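Local coordinates for racemase (Pseudovibrio sp. JE062, PDB 3MKC), which belongs to the enolase superfamily, related to mandelate racemase and muconate lactonizing enzyme, its individual function not being established, at residues A[89-94]-A[98-103]; A[163-168]-A[196-201]; A[320-325]-A[349-354]; A[299-304]-A[330-335]. All coordinates share one frame; numbering follows the deposited sequence.

Contact 1: A[89-94]-A[98-103]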
loop_
_atom_site.group_PDB
_atom_site.type_symbol
_atom_site.label_atom_id
_atom_site.label_comp_id
_atom_site.label_asym_id
_atom_site.label_seq_id
_atom_site.Cartn_x
_atom_site.Cartn_y
_atom_site.Cartn_z
ATOM N N ALA A 89 -18.075 11.384 6.808
ATOM C CA ALA A 89 -19.391 11.488 6.188
ATOM C C ALA A 89 -19.679 10.298 5.292
ATOM O O ALA A 89 -20.775 9.736 5.327
ATOM C CB ALA A 89 -19.490 12.783 5.385
HETATM N N MSE A 90 -18.698 9.921 4.482
HETATM C CA MSE A 90 -18.855 8.792 3.582
HETATM C C MSE A 90 -18.990 7.500 4.385
HETATM O O MSE A 90 -19.891 6.687 4.135
HETATM C CB MSE A 90 -17.652 8.687 2.635
HETATM C CG MSE A 90 -17.565 9.783 1.576
HETATM SE SE MSE A 90 -16.158 9.428 0.303
HETATM C CE MSE A 90 -14.664 9.741 1.480
ATOM N N TYR A 91 -18.091 7.315 5.347
ATOM C CA TYR A 91 -18.110 6.115 6.178
ATOM C C TYR A 91 -19.441 5.960 6.915
ATOM O O TYR A 91 -20.058 4.900 6.877
ATOM C CB TYR A 91 -16.973 6.153 7.203
ATOM C CG TYR A 91 -16.844 4.870 8.001
ATOM C CD1 TYR A 91 -16.070 3.812 7.532
ATOM C CD2 TYR A 91 -17.514 4.707 9.214
ATOM C CE1 TYR A 91 -15.963 2.619 8.254
ATOM C CE2 TYR A 91 -17.418 3.523 9.939
ATOM C CZ TYR A 91 -16.638 2.483 9.455
ATOM O OH TYR A 91 -16.524 1.316 10.179
ATOM N N ASP A 92 -19.874 7.021 7.586
ATOM C CA ASP A 92 -21.117 6.976 8.341
ATOM C C ASP A 92 -22.323 6.615 7.482
ATOM O O ASP A 92 -23.197 5.873 7.915
ATOM C CB ASP A 92 -21.376 8.329 9.009
ATOM C CG ASP A 92 -22.672 8.350 9.788
ATOM O OD1 ASP A 92 -22.768 7.637 10.812
ATOM O OD2 ASP A 92 -23.606 9.070 9.371
ATOM N N ALA A 93 -22.363 7.134 6.259
ATOM C CA ALA A 93 -23.501 6.898 5.373
ATOM C C ALA A 93 -23.512 5.561 4.646
ATOM O O ALA A 93 -24.498 5.219 3.991
ATOM C CB ALA A 93 -23.595 8.037 4.353
ATOM N N THR A 94 -22.439 4.792 4.774
ATOM C CA THR A 94 -22.342 3.516 4.079
ATOM C C THR A 94 -22.108 2.322 5.008
ATOM O O THR A 94 -21.748 1.245 4.547
ATOM C CB THR A 94 -21.187 3.559 3.077
ATOM O OG1 THR A 94 -19.978 3.860 3.786
ATOM C CG2 THR A 94 -21.426 4.644 2.016
ATOM N N GLY A 98 -20.392 -1.005 3.834
ATOM C CA GLY A 98 -19.042 -0.551 3.549
ATOM C C GLY A 98 -18.097 -0.354 4.719
ATOM O O GLY A 98 -17.027 0.225 4.546
HETATM N N MSE A 99 -18.457 -0.845 5.900
HETATM C CA MSE A 99 -17.590 -0.669 7.065
HETATM C C MSE A 99 -16.300 -1.454 6.979
HETATM O O MSE A 99 -15.312 -1.096 7.610
HETATM C CB MSE A 99 -18.308 -1.073 8.347
HETATM C CG MSE A 99 -19.248 -0.017 8.874
HETATM SE SE MSE A 99 -19.821 -0.437 10.638
HETATM C CE MSE A 99 -20.806 -2.015 10.211
ATOM N N ARG A 100 -16.331 -2.546 6.224
ATOM C CA ARG A 100 -15.160 -3.395 6.044
ATOM C C ARG A 100 -15.227 -3.966 4.634
ATOM O O ARG A 100 -16.221 -3.786 3.928
ATOM C CB ARG A 100 -15.172 -4.558 7.043
ATOM C CG ARG A 100 -15.284 -4.159 8.520
ATOM C CD ARG A 100 -14.010 -3.538 9.063
ATOM N NE ARG A 100 -14.068 -3.415 10.519
ATOM C CZ ARG A 100 -14.696 -2.444 11.177
ATOM N NH1 ARG A 100 -15.320 -1.469 10.521
ATOM N NH2 ARG A 100 -14.739 -2.478 12.504
ATOM N N GLY A 101 -14.167 -4.649 4.220
ATOM C CA GLY A 101 -14.170 -5.266 2.905
ATOM C C GLY A 101 -14.181 -4.363 1.684
ATOM O O GLY A 101 -13.663 -3.246 1.709
ATOM N N LEU A 102 -14.784 -4.867 0.610
ATOM C CA LEU A 102 -14.845 -4.165 -0.676
ATOM C C LEU A 102 -15.228 -2.694 -0.600
ATOM O O LEU A 102 -14.590 -1.845 -1.226
ATOM C CB LEU A 102 -15.824 -4.879 -1.618
ATOM C CG LEU A 102 -15.856 -4.352 -3.054
ATOM C CD1 LEU A 102 -14.769 -5.041 -3.862
ATOM C CD2 LEU A 102 -17.213 -4.626 -3.689
ATOM N N GLY A 103 -16.290 -2.399 0.141
ATOM C CA GLY A 103 -16.737 -1.026 0.262
ATOM C C GLY A 103 -15.631 -0.073 0.668
ATOM O O GLY A 103 -15.578 1.061 0.192
HETATM O O HOH W 1 -17.363 2.865 3.635
#
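Tyr91 and Thr94 meet Gly98, Met99 and Arg100 in a local contact across the short helical connection between helix 83-93 and helix 102-122, within the N-terminal domain of this enolase-superfamily protein. The Tyr91 side chain has the largest share of it. With CG turned anti to the backbone N (chi1 -174°), the phenol reaches out to the 98-103 segment and crosses the Met99 side chain at about a right angle. Met99 CG lies 3.7 Å from Tyr91 CZ, oblique to the ring, and Met99 SE, in this selenomethionine, lies 5.5 Å from the centroid of the Tyr91 ring, an oblique Met-aromatic contact. Arg100 NH1 meets Tyr91 OH edge-on in a weak hydrogen bond of 3.1 Å. The same nitrogen gives a much straighter bond to Met99 O (2.9 Å, 170° at the hydrogen), which fixes the guanidinium close to the phenol. At the turn itself, Gly98 N makes a short but bent, weak bond to Thr94 O (2.7 Å). Thr94 OG1 donates to Met90 O and accepts from a water that also donates to Gly98 O. Beyond the two segments, the Tyr91 ring meets that of Trp87, the planes nearly parallel, and touches Met104 and Leu107 of helix 102-122, while Phe270 of helix 268-277 touches both Tyr91 and Arg100.

Contact 2: A[163-168]-A[196-201]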
loop_
_atom_site.group_PDB
_atom_site.type_symbol
_atom_site.label_atom_id
_atom_site.label_comp_id
_atom_site.label_asym_id
_atom_site.label_seq_id
_atom_site.Cartn_x
_atom_site.Cartn_y
_atom_site.Cartn_z
ATOM N N PRO A 163 19.726 -12.378 -10.445
ATOM C CA PRO A 163 19.947 -11.132 -11.181
ATOM C C PRO A 163 19.186 -9.933 -10.624
ATOM O O PRO A 163 19.647 -8.794 -10.734
ATOM C CB PRO A 163 19.530 -11.494 -12.608
ATOM C CG PRO A 163 18.477 -12.521 -12.396
ATOM C CD PRO A 163 19.068 -13.379 -11.302
ATOM N N LEU A 164 18.022 -10.186 -10.032
ATOM C CA LEU A 164 17.235 -9.105 -9.449
ATOM C C LEU A 164 17.951 -8.587 -8.213
ATOM O O LEU A 164 18.036 -7.380 -7.990
ATOM C CB LEU A 164 15.832 -9.595 -9.073
ATOM C CG LEU A 164 14.906 -9.959 -10.238
ATOM C CD1 LEU A 164 13.575 -10.472 -9.714
ATOM C CD2 LEU A 164 14.693 -8.738 -11.112
ATOM N N LEU A 165 18.477 -9.508 -7.411
ATOM C CA LEU A 165 19.194 -9.134 -6.199
ATOM C C LEU A 165 20.491 -8.394 -6.533
ATOM O O LEU A 165 20.836 -7.405 -5.880
ATOM C CB LEU A 165 19.498 -10.385 -5.360
ATOM C CG LEU A 165 18.285 -11.159 -4.830
ATOM C CD1 LEU A 165 18.750 -12.402 -4.076
ATOM C CD2 LEU A 165 17.468 -10.261 -3.911
ATOM N N GLU A 166 21.207 -8.866 -7.552
ATOM C CA GLU A 166 22.456 -8.217 -7.943
ATOM C C GLU A 166 22.174 -6.803 -8.451
ATOM O O GLU A 166 22.928 -5.872 -8.163
ATOM C CB GLU A 166 23.174 -9.030 -9.031
ATOM C CG GLU A 166 23.604 -10.436 -8.606
ATOM C CD GLU A 166 24.716 -10.444 -7.568
ATOM O OE1 GLU A 166 25.107 -9.359 -7.081
ATOM O OE2 GLU A 166 25.200 -11.549 -7.235
ATOM N N LYS A 167 21.085 -6.646 -9.197
ATOM C CA LYS A 167 20.713 -5.343 -9.737
ATOM C C LYS A 167 20.362 -4.375 -8.614
ATOM O O LYS A 167 20.704 -3.197 -8.673
ATOM C CB LYS A 167 19.521 -5.472 -10.693
ATOM C CG LYS A 167 19.161 -4.169 -11.403
ATOM C CD LYS A 167 18.075 -4.384 -12.443
ATOM C CE LYS A 167 17.755 -3.098 -13.179
ATOM N NZ LYS A 167 16.747 -3.309 -14.260
ATOM N N ALA A 168 19.679 -4.878 -7.589
ATOM C CA ALA A 168 19.296 -4.039 -6.456
ATOM C C ALA A 168 20.547 -3.486 -5.792
ATOM O O ALA A 168 20.588 -2.319 -5.414
ATOM C CB ALA A 168 18.478 -4.846 -5.445
ATOM N N ARG A 196 18.417 -18.933 2.867
ATOM C CA ARG A 196 19.836 -18.856 3.172
ATOM C C ARG A 196 20.618 -18.580 1.896
ATOM O O ARG A 196 21.609 -17.843 1.907
ATOM C CB ARG A 196 20.314 -20.158 3.812
ATOM C CG ARG A 196 19.960 -20.265 5.278
ATOM C CD ARG A 196 20.293 -21.631 5.856
ATOM N NE ARG A 196 20.064 -21.645 7.295
ATOM C CZ ARG A 196 20.716 -20.861 8.144
ATOM N NH1 ARG A 196 21.634 -20.017 7.691
ATOM N NH2 ARG A 196 20.442 -20.902 9.442
ATOM N N GLU A 197 20.166 -19.165 0.791
ATOM C CA GLU A 197 20.846 -18.969 -0.485
ATOM C C GLU A 197 20.637 -17.556 -1.004
ATOM O O GLU A 197 21.565 -16.935 -1.517
ATOM C CB GLU A 197 20.354 -19.983 -1.522
ATOM C CG GLU A 197 20.687 -21.416 -1.159
ATOM C CD GLU A 197 22.174 -21.626 -0.939
ATOM O OE1 GLU A 197 22.946 -21.493 -1.913
ATOM O OE2 GLU A 197 22.570 -21.920 0.211
ATOM N N LEU A 198 19.419 -17.044 -0.862
ATOM C CA LEU A 198 19.121 -15.697 -1.328
ATOM C C LEU A 198 19.876 -14.666 -0.507
ATOM O O LEU A 198 20.372 -13.675 -1.047
ATOM C CB LEU A 198 17.616 -15.430 -1.255
ATOM C CG LEU A 198 16.749 -16.302 -2.164
ATOM C CD1 LEU A 198 15.300 -15.844 -2.090
ATOM C CD2 LEU A 198 17.252 -16.202 -3.598
ATOM N N ARG A 199 19.960 -14.894 0.800
ATOM C CA ARG A 199 20.679 -13.980 1.673
ATOM C C ARG A 199 22.166 -14.050 1.335
ATOM O O ARG A 199 22.881 -13.051 1.420
ATOM C CB ARG A 199 20.462 -14.356 3.140
ATOM C CG ARG A 199 21.363 -13.601 4.113
ATOM C CD ARG A 199 21.213 -12.096 3.952
ATOM N NE ARG A 199 20.482 -11.486 5.057
ATOM C CZ ARG A 199 20.217 -10.188 5.149
ATOM N NH1 ARG A 199 20.617 -9.356 4.198
ATOM N NH2 ARG A 199 19.560 -9.718 6.203
ATOM N N GLY A 200 22.622 -15.239 0.954
ATOM C CA GLY A 200 24.021 -15.412 0.600
ATOM C C GLY A 200 24.361 -14.582 -0.622
ATOM O O GLY A 200 25.426 -13.974 -0.696
ATOM N N ILE A 201 23.441 -14.560 -1.582
ATOM C CA ILE A 201 23.608 -13.798 -2.816
ATOM C C ILE A 201 23.536 -12.300 -2.541
ATOM O O ILE A 201 24.398 -11.535 -2.966
ATOM C CB ILE A 201 22.496 -14.140 -3.837
ATOM C CG1 ILE A 201 22.586 -15.609 -4.235
ATOM C CG2 ILE A 201 22.594 -13.221 -5.052
ATOM C CD1 ILE A 201 21.461 -16.065 -5.146
#
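Leu165 projects from helix 154-170 toward helix 188-202 and meets Leu198 and Ile201 through a single methyl, CD1. Its CG stands anti to the carbonyl carbon and its second torsion is extended (chi2 177°), which carries CD1 straight out to the neighbouring helix. There Leu165 CD1 lies 3.7 Å from Leu198 O. Leu198 has nearly the same side-chain conformation as Leu165, and it offers one methyl from the flank, CD2, 4.1 Å from Leu165 CD1. Ile201 points directly at the other helix, its CG2 branch anti to the backbone N and 4.0 Å from Leu165 CD1, and crosses Leu165 at about a right angle. The two helices belong to the outer layer of the (β/α)-barrel domain. Their short segments run roughly parallel, 34° apart with axes 10.2 Å from each other, as expected of successive helices following parallel strands 137-143 and 175-179. Towards the barrel, Leu165 packs on Val176, and Leu198 on Val178 and Met208. On the outer side the Glu166 chain bends at chi2 (-68°), bringing OE2 to 3.8 Å from Ile201 CG2, a van der Waals contact on the solvent side. Nearby, Lys169 donates a hydrogen bond to Ile201 O, joining the helix ends by a polar link.

Contact 3: A[320-325]-A[349-354]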
loop_
_atom_site.group_PDB
_atom_site.type_symbol
_atom_site.label_atom_id
_atom_site.label_comp_id
_atom_site.label_asym_id
_atom_site.label_seq_id
_atom_site.Cartn_x
_atom_site.Cartn_y
_atom_site.Cartn_z
ATOM N N ILE A 320 -0.286 5.639 -9.254
ATOM C CA ILE A 320 -1.111 6.485 -8.403
ATOM C C ILE A 320 -0.835 6.196 -6.926
ATOM O O ILE A 320 -0.649 7.110 -6.123
ATOM C CB ILE A 320 -2.607 6.270 -8.692
ATOM C CG1 ILE A 320 -2.904 6.616 -10.158
ATOM C CG2 ILE A 320 -3.445 7.141 -7.769
ATOM C CD1 ILE A 320 -4.369 6.469 -10.545
ATOM N N THR A 321 -0.809 4.917 -6.573
ATOM C CA THR A 321 -0.547 4.532 -5.194
ATOM C C THR A 321 0.930 4.738 -4.843
ATOM O O THR A 321 1.257 5.113 -3.716
ATOM C CB THR A 321 -0.963 3.067 -4.946
ATOM O OG1 THR A 321 -2.381 2.948 -5.122
ATOM C CG2 THR A 321 -0.594 2.624 -3.531
ATOM N N SER A 322 1.825 4.508 -5.802
ATOM C CA SER A 322 3.248 4.710 -5.534
ATOM C C SER A 322 3.504 6.167 -5.150
ATOM O O SER A 322 4.358 6.453 -4.309
ATOM C CB SER A 322 4.096 4.343 -6.756
ATOM O OG SER A 322 4.220 2.936 -6.890
ATOM N N ALA A 323 2.763 7.089 -5.761
ATOM C CA ALA A 323 2.922 8.501 -5.454
ATOM C C ALA A 323 2.440 8.774 -4.030
ATOM O O ALA A 323 3.106 9.471 -3.255
ATOM C CB ALA A 323 2.129 9.350 -6.444
ATOM N N ALA A 324 1.278 8.226 -3.691
ATOM C CA ALA A 324 0.723 8.417 -2.358
ATOM C C ALA A 324 1.688 7.854 -1.323
ATOM O O ALA A 324 1.862 8.438 -0.252
ATOM C CB ALA A 324 -0.639 7.724 -2.238
ATOM N N ALA A 325 2.321 6.734 -1.661
ATOM C CA ALA A 325 3.264 6.063 -0.764
ATOM C C ALA A 325 4.458 6.947 -0.408
ATOM O O ALA A 325 4.926 6.946 0.729
ATOM C CB ALA A 325 3.750 4.749 -1.393
ATOM N N GLU A 349 2.802 -3.374 -17.221
ATOM C CA GLU A 349 2.508 -2.258 -18.111
ATOM C C GLU A 349 1.693 -1.176 -17.407
ATOM O O GLU A 349 1.978 0.011 -17.529
ATOM C CB GLU A 349 1.727 -2.748 -19.335
ATOM C CG GLU A 349 2.498 -3.634 -20.318
ATOM C CD GLU A 349 2.820 -5.014 -19.772
ATOM O OE1 GLU A 349 2.000 -5.567 -19.011
ATOM O OE2 GLU A 349 3.892 -5.558 -20.121
ATOM N N LEU A 350 0.671 -1.600 -16.672
ATOM C CA LEU A 350 -0.200 -0.671 -15.964
ATOM C C LEU A 350 0.588 0.181 -14.968
ATOM O O LEU A 350 0.448 1.406 -14.930
ATOM C CB LEU A 350 -1.293 -1.456 -15.238
ATOM C CG LEU A 350 -2.662 -0.793 -15.171
ATOM C CD1 LEU A 350 -3.133 -0.429 -16.575
ATOM C CD2 LEU A 350 -3.639 -1.749 -14.512
ATOM N N ARG A 351 1.415 -0.476 -14.163
ATOM C CA ARG A 351 2.233 0.219 -13.177
ATOM C C ARG A 351 3.204 1.175 -13.866
ATOM O O ARG A 351 3.530 2.239 -13.338
ATOM C CB ARG A 351 3.031 -0.791 -12.351
ATOM C CG ARG A 351 4.129 -0.157 -11.504
ATOM C CD ARG A 351 3.540 0.722 -10.416
ATOM N NE ARG A 351 4.571 1.425 -9.657
ATOM C CZ ARG A 351 5.197 2.520 -10.074
ATOM N NH1 ARG A 351 4.900 3.052 -11.253
ATOM N NH2 ARG A 351 6.125 3.083 -9.313
ATOM N N LYS A 352 3.661 0.788 -15.048
ATOM C CA LYS A 352 4.612 1.599 -15.799
ATOM C C LYS A 352 4.047 2.782 -16.590
ATOM O O LYS A 352 4.639 3.864 -16.588
ATOM C CB LYS A 352 5.399 0.714 -16.764
ATOM C CG LYS A 352 6.298 -0.319 -16.114
ATOM C CD LYS A 352 7.086 -1.040 -17.193
ATOM C CE LYS A 352 8.114 -1.993 -16.615
ATOM N NZ LYS A 352 8.949 -2.578 -17.696
ATOM N N TYR A 353 2.906 2.593 -17.248
ATOM C CA TYR A 353 2.344 3.651 -18.092
ATOM C C TYR A 353 1.090 4.429 -17.677
ATOM O O TYR A 353 0.833 5.491 -18.244
ATOM C CB TYR A 353 2.069 3.091 -19.491
ATOM C CG TYR A 353 3.098 2.114 -20.015
ATOM C CD1 TYR A 353 4.437 2.478 -20.156
ATOM C CD2 TYR A 353 2.722 0.827 -20.402
ATOM C CE1 TYR A 353 5.379 1.580 -20.677
ATOM C CE2 TYR A 353 3.650 -0.076 -20.920
ATOM C CZ TYR A 353 4.974 0.306 -21.058
ATOM O OH TYR A 353 5.880 -0.586 -21.582
ATOM N N LEU A 354 0.309 3.940 -16.717
ATOM C CA LEU A 354 -0.930 4.642 -16.363
ATOM C C LEU A 354 -0.821 6.118 -15.997
ATOM O O LEU A 354 -1.576 6.940 -16.520
ATOM C CB LEU A 354 -1.680 3.907 -15.252
ATOM C CG LEU A 354 -3.061 4.491 -14.952
ATOM C CD1 LEU A 354 -3.929 4.466 -16.208
ATOM C CD2 LEU A 354 -3.710 3.683 -13.837
#
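The guanidinium of Arg351 is the flat group of this contact, and Ser322 covers one of its faces. Ser322 CB sits over that face, 3.5 Å from Arg351 NH2 and 3.9 Å from Arg351 CZ. The serine hydroxyl is closer still, with Ser322 OG 3.1 Å from Arg351 NH2 and 3.2 Å from Arg351 NE. The guanidinium has its strongest polar partner elsewhere, in a salt bridge from Arg351 NH2 to Glu358 OE2, and NH2 also makes a weak hydrogen bond to Val341 O. These bonds would restrain the rotation of the group and probably offset its buried charge. Arg351 reaches helix 319-331 by a bend: CG is anti to the backbone N (chi1 168°), then the chain turns at chi2 (66°) and runs on extended at chi3. The CB of Ser322 points toward the 349-354 segment, which sets it over the guanidinium. A second, apolar touch lies two residues earlier on 320-325 and three residues later on 349-354, where Ile320 CD1 approaches Leu354 CD2 at 4.4 Å. Both of these side chains also pack on Val33 of strand 29-38, and Ile320 reaches Met112 of helix 102-122. The buried contact thus joins a barrel helix to the short helix 349-353 beside the N-terminal domain, in the two-domain architecture of the enolase superfamily, where an α+β domain packs against a modified TIM barrel.

Contact 4: A[299-304]-A[330-335]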
loop_
_atom_site.group_PDB
_atom_site.type_symbol
_atom_site.label_atom_id
_atom_site.label_comp_id
_atom_site.label_asym_id
_atom_site.label_seq_id
_atom_site.Cartn_x
_atom_site.Cartn_y
_atom_site.Cartn_z
ATOM N N ARG A 299 -4.244 7.746 10.946
ATOM C CA ARG A 299 -4.743 7.360 12.266
ATOM C C ARG A 299 -4.101 6.058 12.701
ATOM O O ARG A 299 -3.710 5.895 13.857
ATOM C CB ARG A 299 -6.264 7.210 12.256
ATOM C CG ARG A 299 -6.982 8.548 12.316
ATOM C CD ARG A 299 -8.471 8.378 12.501
ATOM N NE ARG A 299 -9.136 7.925 11.284
ATOM C CZ ARG A 299 -9.933 8.692 10.541
ATOM N NH1 ARG A 299 -10.159 9.950 10.886
ATOM N NH2 ARG A 299 -10.525 8.194 9.464
ATOM N N ILE A 300 -3.991 5.134 11.756
ATOM C CA ILE A 300 -3.397 3.838 12.020
ATOM C C ILE A 300 -1.937 3.964 12.443
ATOM O O ILE A 300 -1.490 3.295 13.372
ATOM C CB ILE A 300 -3.476 2.955 10.771
ATOM C CG1 ILE A 300 -4.937 2.590 10.508
ATOM C CG2 ILE A 300 -2.590 1.725 10.932
ATOM C CD1 ILE A 300 -5.156 1.849 9.198
ATOM N N THR A 301 -1.192 4.831 11.767
ATOM C CA THR A 301 0.216 4.977 12.088
ATOM C C THR A 301 0.487 5.666 13.423
ATOM O O THR A 301 1.403 5.284 14.146
ATOM C CB THR A 301 0.956 5.726 10.963
ATOM O OG1 THR A 301 0.748 5.034 9.726
ATOM C CG2 THR A 301 2.456 5.768 11.249
ATOM N N GLU A 302 -0.304 6.680 13.754
ATOM C CA GLU A 302 -0.094 7.386 15.010
ATOM C C GLU A 302 -0.413 6.440 16.153
ATOM O O GLU A 302 0.237 6.484 17.188
ATOM C CB GLU A 302 -0.952 8.658 15.075
ATOM C CG GLU A 302 -0.563 9.672 13.988
ATOM C CD GLU A 302 -1.166 11.063 14.177
ATOM O OE1 GLU A 302 -2.246 11.194 14.791
ATOM O OE2 GLU A 302 -0.555 12.033 13.682
HETATM N N MSE A 303 -1.400 5.572 15.947
HETATM C CA MSE A 303 -1.771 4.584 16.964
HETATM C C MSE A 303 -0.635 3.570 17.068
HETATM O O MSE A 303 -0.243 3.144 18.160
HETATM C CB MSE A 303 -3.069 3.867 16.566
HETATM C CG MSE A 303 -3.388 2.604 17.403
HETATM SE SE MSE A 303 -5.063 1.722 17.032
HETATM C CE MSE A 303 -4.773 1.368 15.209
ATOM N N ALA A 304 -0.113 3.190 15.909
ATOM C CA ALA A 304 0.972 2.222 15.844
ATOM C C ALA A 304 2.201 2.750 16.579
ATOM O O ALA A 304 2.784 2.058 17.404
ATOM C CB ALA A 304 1.315 1.926 14.394
ATOM N N PHE A 330 6.965 10.410 3.814
ATOM C CA PHE A 330 7.531 11.680 4.250
ATOM C C PHE A 330 6.823 12.299 5.452
ATOM O O PHE A 330 7.469 12.713 6.417
ATOM C CB PHE A 330 7.521 12.690 3.099
ATOM C CG PHE A 330 8.782 12.682 2.283
ATOM C CD1 PHE A 330 9.962 13.204 2.808
ATOM C CD2 PHE A 330 8.799 12.127 1.006
ATOM C CE1 PHE A 330 11.150 13.169 2.072
ATOM C CE2 PHE A 330 9.980 12.087 0.264
ATOM C CZ PHE A 330 11.159 12.611 0.804
ATOM N N ALA A 331 5.497 12.341 5.406
ATOM C CA ALA A 331 4.739 12.984 6.476
ATOM C C ALA A 331 4.174 12.082 7.567
ATOM O O ALA A 331 3.992 12.528 8.699
ATOM C CB ALA A 331 3.607 13.789 5.869
ATOM N N VAL A 332 3.899 10.832 7.223
ATOM C CA VAL A 332 3.276 9.895 8.158
ATOM C C VAL A 332 4.133 8.718 8.600
ATOM O O VAL A 332 4.103 8.334 9.772
ATOM C CB VAL A 332 1.981 9.325 7.539
ATOM C CG1 VAL A 332 1.196 8.539 8.581
ATOM C CG2 VAL A 332 1.143 10.464 6.962
ATOM N N GLY A 333 4.879 8.141 7.660
ATOM C CA GLY A 333 5.720 6.988 7.951
ATOM C C GLY A 333 6.493 7.022 9.254
ATOM O O GLY A 333 7.070 8.048 9.623
ATOM N N ASN A 334 6.508 5.892 9.956
ATOM C CA ASN A 334 7.218 5.796 11.223
ATOM C C ASN A 334 8.286 4.709 11.179
ATOM O O ASN A 334 8.855 4.354 12.213
ATOM C CB ASN A 334 6.240 5.516 12.373
ATOM C CG ASN A 334 5.703 4.091 12.364
ATOM O OD1 ASN A 334 5.946 3.325 11.439
ATOM N ND2 ASN A 334 4.956 3.739 13.404
ATOM N N ALA A 335 8.561 4.198 9.980
ATOM C CA ALA A 335 9.549 3.136 9.809
ATOM C C ALA A 335 10.674 3.522 8.852
ATOM O O ALA A 335 10.552 4.482 8.097
ATOM C CB ALA A 335 8.860 1.868 9.316
#
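Two torsions bring Thr301 and Asn334 together: in Thr301 the methyl CG2 is anti to the backbone N and OG1 anti to the carbonyl carbon (chi1 -56°), while in Asn334 CG lies between the backbone N and the carbonyl carbon (chi1 73°). The threonine methyl therefore points into the loop that follows helix 319-331, and the asparagine amide is directed at helix 293-306. Thr301 CG2 rests 3.4 Å from Val332 O and 3.8 Å from Asn334 CG. Val332 CG1 touches Thr301 CB and Thr301 OG1, each at 3.7 Å. One turn further along the helix, Ala304 CB comes to 4.2 Å from Asn334 ND2 and extends the contact along the same side.

No hydrogen bond links the two segments, yet the polar groups at their junction have partners close by. Thr301 OG1 bonds to Leu297 O, in the preceding turn of its own helix, and to Tyr328 OH. Asn334 ND2 reaches Thr305 OG1 and Val309 O, while Asn334 OD1 takes the N-H of Val311 in strand 310-311. The amide is thus bonded to the end of helix 293-306, the turn after it and strand 310-311, which fixes its rotation. The chemistry implies a division of labour: the direct touch is van der Waals contact, methyl groups against carbon, the threonine hydroxyl, a carbonyl oxygen and the amide, and the hydrogen bonds lie outside it, those of the asparagine tying the loop after helix 319-331 to the barrel strand beside it.

How the contacts relate
Contacts 2, 3 and 4 all fall in the barrel domain, whereas contact 1 belongs to the N-terminal domain. Contacts 3 and 4 share helix 319-331, though they lie on opposite sides of the chain's centre: their segments alternate along the chain, and their nearest atoms are about 5 Å apart although their centres are 22 Å apart. Contact 4 also comes within about 7 Å of contact 1 at the nearest atoms, with helix 268-277 touching side chains of both. Contact 2 lies farther off, between two other barrel helices, its centre 42 Å from that of contact 1, across the centre of the chain; its nearest atoms approach contact 3 to about 9 Å.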